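Local coordinates for putative sugar binding protein (Geobacillus stearothermophilus, PDB 6GT9) that binds galactose between its two lobes and probably serves as the extracellular sugar-binding component of a three-component sensing system for galactan utilization, at residues A225-E233 and R254-A262. Numbering follows the deposited sequence.
Sequences AIGVAKVVE and RYLQKGTIA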
# COMPACT_ATOMS: atom_id res chain seq x y z
N ALA A 225 -9.71 -1.54 6.94
CA ALA A 225 -10.95 -0.90 7.38
C ALA A 225 -12.17 -1.74 7.01
O ALA A 225 -13.21 -1.67 7.68
CB ALA A 225 -11.06 0.50 6.79
N ILE A 226 -12.05 -2.56 5.96
CA ILE A 226 -13.10 -3.51 5.65
C ILE A 226 -13.23 -4.54 6.76
O ILE A 226 -14.35 -4.87 7.20
CB ILE A 226 -12.82 -4.17 4.29
CG1 ILE A 226 -13.01 -3.14 3.17
CG2 ILE A 226 -13.72 -5.40 4.09
CD1 ILE A 226 -12.34 -3.56 1.87
N GLY A 227 -12.10 -5.06 7.25
CA GLY A 227 -12.15 -5.98 8.37
C GLY A 227 -12.74 -5.35 9.62
O GLY A 227 -13.56 -5.96 10.31
N VAL A 228 -12.34 -4.11 9.92
CA VAL A 228 -12.87 -3.43 11.10
C VAL A 228 -14.36 -3.19 10.96
O VAL A 228 -15.13 -3.42 11.90
CB VAL A 228 -12.11 -2.12 11.33
CG1 VAL A 228 -12.70 -1.38 12.54
CG2 VAL A 228 -10.64 -2.40 11.52
N ALA A 229 -14.80 -2.73 9.78
CA ALA A 229 -16.20 -2.38 9.60
C ALA A 229 -17.10 -3.59 9.80
O ALA A 229 -18.19 -3.48 10.38
CB ALA A 229 -16.42 -1.76 8.23
N LYS A 230 -16.68 -4.76 9.31
CA LYS A 230 -17.46 -5.97 9.52
C LYS A 230 -17.66 -6.23 11.01
O LYS A 230 -18.76 -6.58 11.44
CB LYS A 230 -16.77 -7.16 8.86
CG LYS A 230 -17.39 -8.51 9.22
CD LYS A 230 -16.36 -9.65 9.08
CE LYS A 230 -16.99 -11.02 9.25
NZ LYS A 230 -17.84 -11.40 8.09
N VAL A 231 -16.60 -6.06 11.81
CA VAL A 231 -16.72 -6.33 13.24
C VAL A 231 -17.58 -5.27 13.92
O VAL A 231 -18.42 -5.58 14.77
CB VAL A 231 -15.31 -6.44 13.86
CG1 VAL A 231 -15.39 -6.49 15.38
CG2 VAL A 231 -14.62 -7.68 13.33
N VAL A 232 -17.39 -4.00 13.55
CA VAL A 232 -18.17 -2.92 14.14
C VAL A 232 -19.66 -3.13 13.87
O VAL A 232 -20.50 -2.96 14.76
CB VAL A 232 -17.68 -1.56 13.61
CG1 VAL A 232 -18.65 -0.43 13.98
CG2 VAL A 232 -16.29 -1.26 14.16
N GLU A 233 -20.00 -3.51 12.64
CA GLU A 233 -21.41 -3.68 12.30
C GLU A 233 -22.03 -4.87 13.02
O GLU A 233 -23.23 -4.86 13.29
CB GLU A 233 -21.58 -3.82 10.78
CG GLU A 233 -21.39 -2.51 10.04
CD GLU A 233 -21.91 -2.54 8.61
OE1 GLU A 233 -21.92 -1.47 7.95
OE2 GLU A 233 -22.29 -3.64 8.13
N ARG A 254 -18.53 1.14 -0.43
CA ARG A 254 -19.85 0.76 0.07
C ARG A 254 -20.01 1.13 1.54
O ARG A 254 -21.00 1.76 1.93
CB ARG A 254 -20.06 -0.74 -0.13
CG ARG A 254 -21.42 -1.21 0.33
CD ARG A 254 -22.52 -0.37 -0.31
NE ARG A 254 -23.84 -0.72 0.20
CZ ARG A 254 -24.71 0.15 0.69
NH1 ARG A 254 -24.41 1.45 0.73
NH2 ARG A 254 -25.89 -0.27 1.14
N TYR A 255 -19.03 0.76 2.37
CA TYR A 255 -19.09 1.08 3.80
C TYR A 255 -19.08 2.59 4.04
O TYR A 255 -19.74 3.09 4.96
CB TYR A 255 -17.91 0.42 4.51
CG TYR A 255 -18.12 -1.02 4.92
CD1 TYR A 255 -19.22 -1.41 5.68
CD2 TYR A 255 -17.18 -2.00 4.58
CE1 TYR A 255 -19.39 -2.73 6.07
CE2 TYR A 255 -17.34 -3.31 4.97
CZ TYR A 255 -18.45 -3.68 5.71
OH TYR A 255 -18.61 -4.99 6.10
N LEU A 256 -18.29 3.32 3.24
CA LEU A 256 -18.30 4.77 3.29
C LEU A 256 -19.69 5.32 2.97
O LEU A 256 -20.17 6.26 3.62
CB LEU A 256 -17.26 5.32 2.32
CG LEU A 256 -16.61 6.68 2.43
CD1 LEU A 256 -15.97 6.88 3.79
CD2 LEU A 256 -15.57 6.78 1.33
N GLN A 257 -20.34 4.74 1.96
CA GLN A 257 -21.70 5.16 1.62
C GLN A 257 -22.67 4.84 2.76
O GLN A 257 -23.56 5.63 3.06
CB GLN A 257 -22.14 4.51 0.32
CG GLN A 257 -23.54 4.89 -0.15
CD GLN A 257 -23.65 6.33 -0.63
OE1 GLN A 257 -24.67 6.99 -0.41
NE2 GLN A 257 -22.60 6.83 -1.29
N LYS A 258 -22.49 3.68 3.40
CA LYS A 258 -23.34 3.28 4.52
C LYS A 258 -23.07 4.08 5.78
O LYS A 258 -23.88 4.02 6.71
CB LYS A 258 -23.15 1.80 4.83
CG LYS A 258 -23.98 0.87 3.96
CD LYS A 258 -23.45 -0.56 4.00
CE LYS A 258 -24.12 -1.42 5.06
NZ LYS A 258 -23.95 -0.88 6.44
N GLY A 259 -21.96 4.82 5.84
CA GLY A 259 -21.59 5.56 7.03
C GLY A 259 -20.77 4.77 8.03
O GLY A 259 -20.29 5.36 9.01
N THR A 260 -20.59 3.47 7.81
CA THR A 260 -19.80 2.65 8.73
C THR A 260 -18.35 3.10 8.76
O THR A 260 -17.75 3.22 9.84
CB THR A 260 -19.89 1.18 8.32
OG1 THR A 260 -21.27 0.83 8.13
CG2 THR A 260 -19.27 0.30 9.38
N ILE A 261 -17.74 3.30 7.58
CA ILE A 261 -16.43 3.94 7.46
C ILE A 261 -16.64 5.43 7.28
O ILE A 261 -17.52 5.87 6.54
CB ILE A 261 -15.64 3.32 6.28
CG1 ILE A 261 -15.32 1.86 6.61
CG2 ILE A 261 -14.37 4.12 6.00
CD1 ILE A 261 -14.54 1.12 5.53
N ALA A 262 -15.82 6.23 7.96
CA ALA A 262 -15.93 7.69 7.89
C ALA A 262 -15.05 8.31 6.82
O ALA A 262 -15.39 9.36 6.27
CB ALA A 262 -15.58 8.31 9.25
O HOH W 1 -20.93 -5.57 7.64
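Two neighbouring helices of the C-terminal lobe of a periplasmic-binding-protein fold, 224-235 and 250-258, meet where the ring of Tyr255 lies against Ala229. These helices flank strand 242-246 in consecutive beta-alpha units, and the axes of their facing segments approach to 11.2 Å at 44°. The methyl CB of Ala229 sits 3.5 Å from the Tyr255 ring centroid, a CH-pi contact over the middle of the face. Tyr255 CG stands anti to its own carbonyl carbon (chi1 -84°), which carries the ring out to the 225-233 helix, where its OH comes 3.7 Å from Lys230 CA. Farther in, Ile261 CD1 rests on Ala225 CB, and the Ala225 methyl also touches Ile243 of the central strand.

Toward the surface, Glu233 reaches across with an extended chain, its carboxylate plane 81° from that of the ring and OE1 at the ring edge. That oxygen accepts a hydrogen bond from Thr260 OG1, whose 2.4 Å is shorter than expected and doubtful as an exact length, and a salt bridge from Lys258 NZ (2.6 Å), the ammonium coming from above the carboxylate plane. A water bonds Tyr255 OH at 2.8 Å. Between Lys258 and Thr260 the helix ends in a Schellman motif, Gly259 taking positive phi, and the turn brings Thr260 to the carboxylate.

A leucine in place of Tyr255 would probably leave the Ala229 methyl without its aromatic face and the water without its phenol partner. Paired with Lys258, Glu233 is likely to stay ionised, and it ties the end of one helix to the turn that closes the other.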